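Local coordinates for fanconi-associated nuclease 1 homolog (Pseudomonas aeruginosa, PDB 5Y7Q), which is a Fanconi-associated nuclease 1 homolog, a largely helical protein with helix-turn-helix, SAP and VRR-NUC regions, modelled here with DNA, at residues 94-99 with 178-183; 119-124 with 185-190; 84-89 with 100-105. All blocks are in the same frame, centred on the assembly; numbering follows the deposited sequence.

Interaction 1 of 3, residues 94-99 with 178-183; sequences LFREGK and ADFAEP. With nucleotides of chain D.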
loop_
_atom_site.group_PDB
_atom_site.type_symbol
_atom_site.label_atom_id
_atom_site.label_comp_id
_atom_site.label_asym_id
_atom_site.label_seq_id
_atom_site.Cartn_x
_atom_site.Cartn_y
_atom_site.Cartn_z
ATOM N N LEU A 94 -22.513 -10.266 -10.755
ATOM C CA LEU A 94 -23.531 -11.266 -11.088
ATOM C C LEU A 94 -23.942 -12.064 -9.855
ATOM O O LEU A 94 -23.080 -12.558 -9.118
ATOM C CB LEU A 94 -23.006 -12.227 -12.145
ATOM C CG LEU A 94 -22.579 -11.626 -13.479
ATOM C CD1 LEU A 94 -21.643 -12.602 -14.224
ATOM C CD2 LEU A 94 -23.809 -11.254 -14.333
ATOM N N PHE A 95 -25.249 -12.203 -9.636
ATOM C CA PHE A 95 -25.758 -12.879 -8.448
ATOM C C PHE A 95 -26.936 -13.772 -8.804
ATOM O O PHE A 95 -27.696 -13.488 -9.733
ATOM C CB PHE A 95 -26.182 -11.868 -7.375
ATOM C CG PHE A 95 -25.078 -10.934 -6.983
ATOM C CD1 PHE A 95 -24.986 -9.680 -7.545
ATOM C CD2 PHE A 95 -24.087 -11.343 -6.100
ATOM C CE1 PHE A 95 -23.957 -8.838 -7.219
ATOM C CE2 PHE A 95 -23.061 -10.499 -5.769
ATOM C CZ PHE A 95 -22.997 -9.241 -6.330
ATOM N N ARG A 96 -27.057 -14.874 -8.075
ATOM C CA ARG A 96 -28.199 -15.771 -8.179
ATOM C C ARG A 96 -29.171 -15.434 -7.069
ATOM O O ARG A 96 -28.757 -15.240 -5.925
ATOM C CB ARG A 96 -27.776 -17.231 -8.033
ATOM C CG ARG A 96 -26.776 -17.763 -9.034
ATOM C CD ARG A 96 -26.250 -19.123 -8.562
ATOM N NE ARG A 96 -27.304 -20.106 -8.266
ATOM C CZ ARG A 96 -27.394 -21.327 -8.804
ATOM N NH1 ARG A 96 -26.494 -21.757 -9.688
ATOM N NH2 ARG A 96 -28.390 -22.134 -8.449
ATOM N N GLU A 97 -30.462 -15.394 -7.392
ATOM C CA GLU A 97 -31.462 -14.979 -6.406
ATOM C C GLU A 97 -31.274 -15.677 -5.054
ATOM O O GLU A 97 -31.404 -15.045 -3.995
ATOM C CB GLU A 97 -32.868 -15.242 -6.954
ATOM C CG GLU A 97 -33.969 -14.728 -6.062
ATOM C CD GLU A 97 -35.323 -14.806 -6.727
ATOM O OE1 GLU A 97 -36.131 -15.681 -6.340
ATOM O OE2 GLU A 97 -35.575 -13.995 -7.646
ATOM N N GLY A 98 -30.940 -16.973 -5.071
ATOM C CA GLY A 98 -30.869 -17.728 -3.835
ATOM C C GLY A 98 -29.708 -17.322 -2.956
ATOM O O GLY A 98 -29.785 -17.430 -1.727
ATOM N N LYS A 99 -28.620 -16.855 -3.559
ATOM C CA LYS A 99 -27.515 -16.337 -2.781
ATOM C C LYS A 99 -27.776 -14.920 -2.267
ATOM O O LYS A 99 -26.995 -14.417 -1.449
ATOM C CB LYS A 99 -26.237 -16.426 -3.619
ATOM C CG LYS A 99 -25.732 -17.869 -3.755
ATOM C CD LYS A 99 -24.260 -17.933 -4.154
ATOM C CE LYS A 99 -23.626 -19.277 -3.775
ATOM N NZ LYS A 99 -22.135 -19.301 -3.978
ATOM N N ALA A 178 -32.596 -23.882 -20.410
ATOM C CA ALA A 178 -33.949 -23.376 -20.208
ATOM C C ALA A 178 -34.630 -23.934 -18.962
ATOM O O ALA A 178 -35.643 -23.373 -18.535
ATOM C CB ALA A 178 -34.810 -23.677 -21.439
ATOM N N ASP A 179 -34.113 -25.019 -18.374
ATOM C CA ASP A 179 -34.695 -25.624 -17.178
ATOM C C ASP A 179 -34.033 -25.157 -15.874
ATOM O O ASP A 179 -34.378 -25.668 -14.800
ATOM C CB ASP A 179 -34.671 -27.162 -17.284
ATOM C CG ASP A 179 -33.296 -27.769 -17.006
ATOM O OD1 ASP A 179 -33.061 -28.211 -15.860
ATOM O OD2 ASP A 179 -32.459 -27.828 -17.933
ATOM N N PHE A 180 -33.105 -24.196 -15.932
ATOM C CA PHE A 180 -32.491 -23.696 -14.708
ATOM C C PHE A 180 -33.473 -22.806 -13.963
ATOM O O PHE A 180 -33.855 -21.741 -14.461
ATOM C CB PHE A 180 -31.223 -22.915 -15.013
ATOM C CG PHE A 180 -30.467 -22.503 -13.778
ATOM C CD1 PHE A 180 -30.576 -23.239 -12.602
ATOM C CD2 PHE A 180 -29.662 -21.367 -13.782
ATOM C CE1 PHE A 180 -29.890 -22.858 -11.462
ATOM C CE2 PHE A 180 -28.976 -20.980 -12.642
ATOM C CZ PHE A 180 -29.092 -21.724 -11.485
ATOM N N ALA A 181 -33.803 -23.198 -12.734
ATOM C CA ALA A 181 -34.956 -22.680 -12.008
ATOM C C ALA A 181 -34.637 -21.498 -11.091
ATOM O O ALA A 181 -35.521 -21.064 -10.343
ATOM C CB ALA A 181 -35.609 -23.806 -11.195
ATOM N N GLU A 182 -33.409 -20.979 -11.106
ATOM C CA GLU A 182 -33.046 -19.836 -10.264
ATOM C C GLU A 182 -32.624 -18.629 -11.102
ATOM O O GLU A 182 -31.590 -18.697 -11.790
ATOM C CB GLU A 182 -31.929 -20.237 -9.302
ATOM C CG GLU A 182 -31.743 -19.332 -8.104
ATOM C CD GLU A 182 -30.778 -19.939 -7.100
ATOM O OE1 GLU A 182 -30.798 -21.183 -6.961
ATOM O OE2 GLU A 182 -29.988 -19.194 -6.463
ATOM N N PRO A 183 -33.344 -17.504 -11.061
ATOM C CA PRO A 183 -32.949 -16.339 -11.864
ATOM C C PRO A 183 -31.611 -15.762 -11.429
ATOM O O PRO A 183 -31.060 -16.070 -10.371
ATOM C CB PRO A 183 -34.082 -15.336 -11.636
ATOM C CG PRO A 183 -34.743 -15.784 -10.398
ATOM C CD PRO A 183 -34.606 -17.268 -10.345
ATOM P P DC D 19 -23.006 -23.486 -2.624
ATOM O OP1 DC D 19 -23.677 -22.887 -3.800
ATOM O OP2 DC D 19 -23.587 -24.643 -1.900
ATOM O "O5'" DC D 19 -21.550 -23.902 -3.112
ATOM C "C5'" DC D 19 -20.679 -22.898 -3.572
ATOM C "C4'" DC D 19 -19.412 -23.502 -4.124
ATOM O "O4'" DC D 19 -18.502 -23.840 -3.046
ATOM C "C3'" DC D 19 -19.600 -24.774 -4.929
ATOM O "O3'" DC D 19 -18.678 -24.756 -5.992
ATOM C "C2'" DC D 19 -19.272 -25.867 -3.915
ATOM C "C1'" DC D 19 -18.165 -25.209 -3.112
ATOM N N1 DC D 19 -18.065 -25.692 -1.731
ATOM C C2 DC D 19 -16.833 -25.650 -1.090
ATOM O O2 DC D 19 -15.859 -25.237 -1.720
ATOM N N3 DC D 19 -16.744 -26.064 0.192
ATOM C C4 DC D 19 -17.837 -26.502 0.823
ATOM N N4 DC D 19 -17.709 -26.912 2.089
ATOM C C5 DC D 19 -19.111 -26.541 0.182
ATOM C C6 DC D 19 -19.178 -26.125 -1.081
#

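Interaction 2 of 3, residues 119-124 with 185-190; sequences GWVDAQ and YELRCM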
loop_
_atom_site.group_PDB
_atom_site.type_symbol
_atom_site.label_atom_id
_atom_site.label_comp_id
_atom_site.label_asym_id
_atom_site.label_seq_id
_atom_site.Cartn_x
_atom_site.Cartn_y
_atom_site.Cartn_z
ATOM N N GLY A 119 -33.168 0.202 -14.315
ATOM C CA GLY A 119 -32.042 -0.300 -15.062
ATOM C C GLY A 119 -30.758 -0.453 -14.268
ATOM O O GLY A 119 -29.734 -0.852 -14.844
ATOM N N TRP A 120 -30.771 -0.155 -12.969
ATOM C CA TRP A 120 -29.580 -0.399 -12.171
ATOM C C TRP A 120 -29.330 -1.884 -11.945
ATOM O O TRP A 120 -28.239 -2.250 -11.501
ATOM C CB TRP A 120 -29.691 0.315 -10.829
ATOM C CG TRP A 120 -29.800 1.791 -10.961
ATOM C CD1 TRP A 120 -29.592 2.542 -12.085
ATOM C CD2 TRP A 120 -30.154 2.705 -9.929
ATOM N NE1 TRP A 120 -29.789 3.875 -11.809
ATOM C CE2 TRP A 120 -30.136 4.000 -10.492
ATOM C CE3 TRP A 120 -30.466 2.557 -8.575
ATOM C CZ2 TRP A 120 -30.431 5.134 -9.753
ATOM C CZ3 TRP A 120 -30.750 3.680 -7.845
ATOM C CH2 TRP A 120 -30.736 4.958 -8.435
ATOM N N VAL A 121 -30.309 -2.740 -12.220
ATOM C CA VAL A 121 -30.114 -4.182 -12.229
ATOM C C VAL A 121 -30.806 -4.719 -13.473
ATOM O O VAL A 121 -31.954 -4.360 -13.742
ATOM C CB VAL A 121 -30.669 -4.853 -10.954
ATOM C CG1 VAL A 121 -30.596 -6.370 -11.054
ATOM C CG2 VAL A 121 -29.926 -4.382 -9.703
ATOM N N ASP A 122 -30.069 -5.494 -14.272
ATOM C CA ASP A 122 -30.598 -6.328 -15.347
ATOM C C ASP A 122 -31.077 -7.645 -14.746
ATOM O O ASP A 122 -30.322 -8.299 -14.015
ATOM C CB ASP A 122 -29.500 -6.640 -16.379
ATOM C CG ASP A 122 -29.564 -5.784 -17.642
ATOM O OD1 ASP A 122 -30.688 -5.496 -18.133
ATOM O OD2 ASP A 122 -28.467 -5.442 -18.167
ATOM N N ALA A 123 -32.336 -8.019 -15.002
ATOM C CA ALA A 123 -32.614 -9.448 -14.994
ATOM C C ALA A 123 -32.253 -10.010 -16.353
ATOM O O ALA A 123 -32.154 -9.272 -17.336
ATOM C CB ALA A 123 -34.053 -9.756 -14.631
ATOM N N GLN A 124 -31.996 -11.306 -16.393
ATOM C CA GLN A 124 -31.631 -11.950 -17.656
ATOM C C GLN A 124 -30.599 -11.139 -18.450
ATOM O O GLN A 124 -30.910 -10.609 -19.528
ATOM C CB GLN A 124 -32.889 -12.203 -18.511
ATOM C CG GLN A 124 -32.769 -13.377 -19.509
ATOM C CD GLN A 124 -33.957 -14.328 -19.462
ATOM O OE1 GLN A 124 -34.070 -15.140 -18.540
ATOM N NE2 GLN A 124 -34.846 -14.240 -20.463
ATOM N N TYR A 185 -29.339 -12.039 -11.484
ATOM C CA TYR A 185 -29.336 -10.588 -11.607
ATOM C C TYR A 185 -27.926 -10.066 -11.858
ATOM O O TYR A 185 -26.940 -10.625 -11.360
ATOM C CB TYR A 185 -29.909 -9.945 -10.345
ATOM C CG TYR A 185 -31.280 -10.487 -9.976
ATOM C CD1 TYR A 185 -32.418 -10.048 -10.628
ATOM C CD2 TYR A 185 -31.423 -11.447 -8.996
ATOM C CE1 TYR A 185 -33.661 -10.543 -10.311
ATOM C CE2 TYR A 185 -32.663 -11.936 -8.659
ATOM C CZ TYR A 185 -33.781 -11.486 -9.320
ATOM O OH TYR A 185 -35.025 -11.988 -8.999
ATOM N N GLU A 186 -27.838 -9.003 -12.658
ATOM C CA GLU A 186 -26.581 -8.311 -12.923
ATOM C C GLU A 186 -26.713 -6.843 -12.532
ATOM O O GLU A 186 -27.592 -6.136 -13.044
ATOM C CB GLU A 186 -26.163 -8.421 -14.392
ATOM C CG GLU A 186 -24.861 -7.670 -14.699
ATOM C CD GLU A 186 -24.473 -7.700 -16.174
ATOM O OE1 GLU A 186 -25.200 -7.111 -17.021
ATOM O OE2 GLU A 186 -23.427 -8.318 -16.488
ATOM N N LEU A 187 -25.804 -6.379 -11.665
ATOM C CA LEU A 187 -25.725 -4.970 -11.287
ATOM C C LEU A 187 -25.099 -4.137 -12.405
ATOM O O LEU A 187 -24.081 -4.527 -12.971
ATOM C CB LEU A 187 -24.906 -4.875 -10.014
ATOM C CG LEU A 187 -24.661 -3.651 -9.176
ATOM C CD1 LEU A 187 -25.968 -2.995 -8.755
ATOM C CD2 LEU A 187 -23.919 -4.256 -7.989
ATOM N N ARG A 188 -25.763 -3.051 -12.812
ATOM C CA ARG A 188 -25.263 -2.207 -13.899
ATOM C C ARG A 188 -24.740 -0.828 -13.499
ATOM O O ARG A 188 -24.309 -0.081 -14.383
ATOM C CB ARG A 188 -26.336 -2.072 -14.979
ATOM C CG ARG A 188 -26.315 -3.237 -15.970
ATOM C CD ARG A 188 -25.802 -2.807 -17.337
ATOM N NE ARG A 188 -26.015 -1.375 -17.580
ATOM C CZ ARG A 188 -27.187 -0.811 -17.888
ATOM N NH1 ARG A 188 -27.273 0.507 -18.081
ATOM N NH2 ARG A 188 -28.281 -1.560 -17.983
ATOM N N CYS A 189 -24.808 -0.443 -12.225
ATOM C CA CYS A 189 -24.350 0.868 -11.760
ATOM C C CYS A 189 -22.945 0.875 -11.094
ATOM O O CYS A 189 -22.562 1.889 -10.499
ATOM C CB CYS A 189 -25.401 1.477 -10.825
ATOM S SG CYS A 189 -25.808 0.486 -9.367
ATOM N N MET A 190 -22.192 -0.231 -11.139
ATOM C CA MET A 190 -20.955 -0.327 -10.357
ATOM C C MET A 190 -19.937 0.771 -10.661
ATOM O O MET A 190 -19.184 1.150 -9.768
ATOM C CB MET A 190 -20.279 -1.672 -10.567
ATOM C CG MET A 190 -19.663 -2.193 -9.341
ATOM S SD MET A 190 -20.819 -2.247 -7.967
ATOM C CE MET A 190 -19.655 -2.522 -6.636
#

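Interaction 3 of 3, residues 84-89 with 100-105; sequences LVRMVM and LAYAEI. With nucleotides of chain B.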
loop_
_atom_site.group_PDB
_atom_site.type_symbol
_atom_site.label_atom_id
_atom_site.label_comp_id
_atom_site.label_asym_id
_atom_site.label_seq_id
_atom_site.Cartn_x
_atom_site.Cartn_y
_atom_site.Cartn_z
ATOM N N LEU A 84 -29.817 -3.250 -2.920
ATOM C CA LEU A 84 -28.773 -2.636 -3.724
ATOM C C LEU A 84 -27.448 -2.662 -2.990
ATOM O O LEU A 84 -26.435 -3.167 -3.502
ATOM C CB LEU A 84 -29.132 -1.199 -4.071
ATOM C CG LEU A 84 -28.217 -0.697 -5.181
ATOM C CD1 LEU A 84 -28.235 -1.722 -6.306
ATOM C CD2 LEU A 84 -28.693 0.647 -5.687
ATOM N N VAL A 85 -27.443 -2.133 -1.770
ATOM C CA VAL A 85 -26.174 -1.994 -1.075
ATOM C C VAL A 85 -25.540 -3.360 -0.873
ATOM O O VAL A 85 -24.317 -3.534 -1.056
ATOM C CB VAL A 85 -26.394 -1.231 0.235
ATOM C CG1 VAL A 85 -25.152 -1.222 1.040
ATOM C CG2 VAL A 85 -26.806 0.196 -0.099
ATOM N N ARG A 86 -26.368 -4.373 -0.583
ATOM C CA ARG A 86 -25.843 -5.731 -0.500
ATOM C C ARG A 86 -25.134 -6.141 -1.790
ATOM O O ARG A 86 -24.028 -6.679 -1.742
ATOM C CB ARG A 86 -26.953 -6.709 -0.168
ATOM C CG ARG A 86 -27.501 -6.527 1.194
ATOM C CD ARG A 86 -26.459 -6.679 2.245
ATOM N NE ARG A 86 -27.128 -6.991 3.495
ATOM C CZ ARG A 86 -26.528 -7.401 4.611
ATOM N NH1 ARG A 86 -25.216 -7.550 4.636
ATOM N NH2 ARG A 86 -27.260 -7.683 5.693
ATOM N N MET A 87 -25.744 -5.897 -2.957
ATOM C CA MET A 87 -25.059 -6.310 -4.184
ATOM C C MET A 87 -23.756 -5.533 -4.390
ATOM O O MET A 87 -22.742 -6.106 -4.817
ATOM C CB MET A 87 -25.987 -6.144 -5.391
ATOM C CG MET A 87 -27.316 -6.918 -5.257
ATOM S SD MET A 87 -28.571 -6.502 -6.451
ATOM C CE MET A 87 -27.743 -7.009 -7.922
ATOM N N VAL A 88 -23.761 -4.240 -4.062
ATOM C CA VAL A 88 -22.596 -3.393 -4.282
ATOM C C VAL A 88 -21.429 -3.848 -3.427
ATOM O O VAL A 88 -20.281 -3.843 -3.872
ATOM C CB VAL A 88 -22.961 -1.927 -3.998
ATOM C CG1 VAL A 88 -21.738 -1.036 -4.098
ATOM C CG2 VAL A 88 -24.088 -1.450 -4.942
ATOM N N MET A 89 -21.693 -4.261 -2.194
ATOM C CA MET A 89 -20.596 -4.624 -1.303
ATOM C C MET A 89 -20.089 -6.039 -1.507
ATOM O O MET A 89 -19.093 -6.414 -0.873
ATOM C CB MET A 89 -21.021 -4.459 0.152
ATOM C CG MET A 89 -21.281 -3.029 0.505
ATOM S SD MET A 89 -21.837 -2.824 2.189
ATOM C CE MET A 89 -22.786 -4.364 2.419
ATOM N N LEU A 100 -28.872 -14.295 -2.700
ATOM C CA LEU A 100 -29.302 -12.971 -2.275
ATOM C C LEU A 100 -30.363 -12.984 -1.168
ATOM O O LEU A 100 -31.050 -11.977 -0.980
ATOM C CB LEU A 100 -29.788 -12.175 -3.471
ATOM C CG LEU A 100 -28.632 -11.540 -4.217
ATOM C CD1 LEU A 100 -29.143 -10.764 -5.394
ATOM C CD2 LEU A 100 -27.875 -10.630 -3.290
ATOM N N ALA A 101 -30.596 -14.118 -0.515
ATOM C CA ALA A 101 -31.474 -14.150 0.656
ATOM C C ALA A 101 -30.923 -13.340 1.844
ATOM O O ALA A 101 -29.761 -13.490 2.232
ATOM C CB ALA A 101 -31.693 -15.603 1.076
ATOM N N TYR A 102 -31.773 -12.481 2.420
ATOM C CA TYR A 102 -31.503 -11.717 3.639
ATOM C C TYR A 102 -32.812 -11.515 4.398
ATOM O O TYR A 102 -33.865 -11.323 3.791
ATOM C CB TYR A 102 -30.908 -10.325 3.375
ATOM C CG TYR A 102 -29.588 -10.301 2.682
ATOM C CD1 TYR A 102 -29.522 -10.205 1.300
ATOM C CD2 TYR A 102 -28.398 -10.354 3.404
ATOM C CE1 TYR A 102 -28.321 -10.183 0.641
ATOM C CE2 TYR A 102 -27.172 -10.325 2.755
ATOM C CZ TYR A 102 -27.143 -10.239 1.367
ATOM O OH TYR A 102 -25.943 -10.219 0.686
ATOM N N ALA A 103 -32.739 -11.523 5.729
ATOM C CA ALA A 103 -33.968 -11.502 6.518
ATOM C C ALA A 103 -34.545 -10.095 6.691
ATOM O O ALA A 103 -35.768 -9.934 6.739
ATOM C CB ALA A 103 -33.728 -12.154 7.872
ATOM N N GLU A 104 -33.701 -9.068 6.814
ATOM C CA GLU A 104 -34.214 -7.700 6.875
ATOM C C GLU A 104 -34.966 -7.335 5.609
ATOM O O GLU A 104 -35.883 -6.507 5.646
ATOM C CB GLU A 104 -33.078 -6.686 7.060
ATOM C CG GLU A 104 -31.779 -7.211 7.662
ATOM C CD GLU A 104 -30.857 -7.877 6.658
ATOM O OE1 GLU A 104 -30.746 -9.116 6.730
ATOM O OE2 GLU A 104 -30.238 -7.171 5.826
ATOM N N ILE A 105 -34.536 -7.883 4.473
ATOM C CA ILE A 105 -35.135 -7.537 3.193
ATOM C C ILE A 105 -36.397 -8.367 2.928
ATOM O O ILE A 105 -37.381 -7.868 2.365
ATOM C CB ILE A 105 -34.067 -7.696 2.098
ATOM C CG1 ILE A 105 -32.750 -7.090 2.606
ATOM C CG2 ILE A 105 -34.485 -6.998 0.849
ATOM C CD1 ILE A 105 -31.741 -6.690 1.530
ATOM P P DT B 9 -23.257 -11.206 2.928
ATOM O OP1 DT B 9 -24.589 -11.804 2.700
ATOM O OP2 DT B 9 -22.799 -9.933 2.318
ATOM O "O5'" DT B 9 -23.066 -11.027 4.485
ATOM C "C5'" DT B 9 -23.164 -12.166 5.319
ATOM C "C4'" DT B 9 -22.861 -11.806 6.753
ATOM O "O4'" DT B 9 -21.452 -12.017 7.013
ATOM C "C3'" DT B 9 -23.163 -10.348 7.121
ATOM O "O3'" DT B 9 -23.862 -10.305 8.329
ATOM C "C2'" DT B 9 -21.783 -9.714 7.260
ATOM C "C1'" DT B 9 -20.920 -10.897 7.685
ATOM N N1 DT B 9 -19.479 -10.756 7.285
ATOM C C2 DT B 9 -18.481 -11.186 8.142
ATOM O O2 DT B 9 -18.697 -11.692 9.237
ATOM N N3 DT B 9 -17.208 -10.999 7.666
ATOM C C4 DT B 9 -16.839 -10.431 6.453
ATOM O O4 DT B 9 -15.663 -10.299 6.115
ATOM C C5 DT B 9 -17.929 -9.995 5.621
ATOM C C7 DT B 9 -17.651 -9.370 4.297
ATOM C C6 DT B 9 -19.178 -10.183 6.065
ATOM P P DG B 10 -24.798 -9.060 8.680
ATOM O OP1 DG B 10 -26.078 -9.618 9.165
ATOM O OP2 DG B 10 -24.715 -8.114 7.556
ATOM O "O5'" DG B 10 -24.120 -8.444 9.977
ATOM C "C5'" DG B 10 -23.992 -9.258 11.132
ATOM C "C4'" DG B 10 -22.911 -8.726 12.019
ATOM O "O4'" DG B 10 -21.641 -8.936 11.373
ATOM C "C3'" DG B 10 -23.024 -7.231 12.292
ATOM O "O3'" DG B 10 -23.158 -6.997 13.673
ATOM C "C2'" DG B 10 -21.728 -6.629 11.753
ATOM C "C1'" DG B 10 -20.814 -7.829 11.601
ATOM N N9 DG B 10 -19.923 -7.681 10.474
ATOM C C8 DG B 10 -20.243 -7.210 9.222
ATOM N N7 DG B 10 -19.231 -7.176 8.404
ATOM C C5 DG B 10 -18.168 -7.644 9.169
ATOM C C6 DG B 10 -16.805 -7.830 8.828
ATOM O O6 DG B 10 -16.244 -7.604 7.737
ATOM N N1 DG B 10 -16.067 -8.322 9.915
ATOM C C2 DG B 10 -16.590 -8.593 11.171
ATOM N N2 DG B 10 -15.740 -9.063 12.092
ATOM N N3 DG B 10 -17.857 -8.428 11.495
ATOM C C4 DG B 10 -18.585 -7.949 10.452
#

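Interaction 1 of 3, residues 94-99 with 178-183
Arg-96 and Glu-182 form the salt bridge at the centre of this contact. Arg-96 NH2 donates to Glu-182 OE1 at 3.0 Å with an N-H...O angle of 162°, while a weak second bond runs from Arg-96 NE to Glu-182 OE2 (3.4 Å). The two flat groups stand almost perpendicular, 83° apart: OE1 lies near the guanidinium plane, but the arginine reaches it from above the plane of the carboxylate. A bend at chi3 of Arg-96 (54°) turns its end back toward the acid. Arg-96 NH1 goes another way, to the carbonyl of Leu-135.

Two main-chain N-H groups add to this: Gly-98 N donates to the carboxylate oxygen Glu-182 OE2 at 2.8 Å, and Glu-97 N to the carbonyl Pro-183 O at 3.1 Å. The small glycine lets the carboxylate settle close to the main chain; proline, lacking an N-H, still supplies an acceptor.

Packing completes the join. The Phe-180 ring brings its CZ edge over one face of the guanidinium, and Pro-183 CG lies 3.4 Å from Glu-97 OE2, an oxygen hydrogen-bonded to Tyr-185 OH. Lys-99 CE packs 3.6 Å from OP1 of DC19 of chain D, a phosphate its charge probably favours without a close bond.

The Glu-97 backbone bond carries the register one step past edge strand 94-96, where a 3-10 segment meets the loop entering strand 184-187 of the small three-stranded antiparallel sheet.

Interaction 2 of 3, residues 119-124 with 185-190
Gly-119 and Trp-120 meet Arg-188 where helix 108-118 gives way to strand 121-123, an edge of a three-stranded antiparallel sheet whose middle strand is 184-187. Gly-119 leaves the helix with a positive phi of 78°, a turn that glycine makes easily, and its O lies over one face of the Arg-188 guanidinium.

Trp-120 O then accepts a nearly straight bond from Arg-188 N (2.9 Å, 177°), although the donor stands above the carbonyl plane. The same residue forms an oblique sulfur-aromatic contact: Cys-189 SG is 5.1 Å from the centroid of the five-membered ring of Trp-120.

Val-121 faces Leu-187 in a non-hydrogen-bonded pair. Its CG1, anti to the backbone N, touches Tyr-185 CB at 3.7 Å, and these apolar side chains share the face packed on helices 78-89 and 108-118. A beta-branched residue suits this extended backbone, and its two methyl groups fill the buried face toward the helices.

Asp-122 and Glu-186 form the hydrogen-bonded pair, Asp-122 N to Glu-186 O at 2.8 Å and Glu-186 N to Asp-122 O at 2.9 Å. Their carboxylates emerge on the other face with Asp-122 OD2 3.8 Å from Glu-186 OE1, a like-charge approach that Arg-188 probably eases, its NH2 making a long salt bridge to Asp-122 OD2 (3.9 Å).

Ala-123, small beside an aromatic neighbour, sets its CB 4.3 Å from Tyr-185 CD1.

Interaction 3 of 3, residues 84-89 with 100-105
Arg-86 crosses the face of Tyr-102 obliquely and carries most of this contact, which joins helix 78-89 of the helix-turn-helix region to the loop before helix 108-118, at the surface that meets the DNA. Its CB starts beside the phenol end of the tyrosine, near CE1 and OH. CG comes next, over the face of the ring, in a CH-pi contact 3.9 Å from the Tyr-102 centroid and 20° off the ring normal. A bend at chi2 then swings the chain across the ring: CD passes above CZ and CE2, and NE reaches 3.4 Å from Tyr-102 CE2. There the guanidinium lies nearly parallel to the ring, the planes 15° apart, but offset toward its rim at CE2, which leaves the guanidinium edge available for polar partners.

That edge is well used. NH1 donates to OP2 of DG10 of chain B at 3.0 Å, and NH2 joins it on the same phosphate oxygen at 3.2 Å, a two-pronged grip for which arginine is well shaped. NH2 also bonds to Glu-104 OE2 at 3.0 Å, nearly straight at 171°, in a salt bridge that meets the carboxylate from above its plane. Glu-104 OE2 is held in addition by Tyr-43 OH, and Tyr-43 makes a cation-pi contact with Arg-86. Tyr-102 and Glu-104 thus probably hold the rotation of the guanidinium as it faces the phosphate.

Tyr-102 has its own part in holding the DNA, since its ring supports the arginine while its OH donates to OP1 of DT9 of chain B at 2.9 Å and is also hydrogen-bonded to Arg-90 NH1. Behind these polar groups the join is apolar. Ile-105 turns its CD1 toward the aliphatic part of Arg-86, and the flexible, unbranched Met-87 packs its CG 4.2 Å from Leu-100 CD2.

Overall arrangement
The three contacts lie within about 16 Å of one another, centre to centre, in the N-terminal part of the chain and 30 to 37 Å from its middle. Along the sequence, interaction 3 closes before interaction 2 opens, whereas interaction 1 crosses both. Interactions 1 and 2 share a three-stranded sheet in which 184-187 runs between 94-96 and 121-123; Phe-95 O and Tyr-185 N probably bond across it. Leu-84 and Met-87 of helix 78-89 pack against Leu-187 of the sheet, and Phe-95 touches Leu-100. Interaction 2 is partly buried and about 10 Å from the DNA at its nearest atom, while interactions 1 and 3 bring residues up to DNA chains D and B.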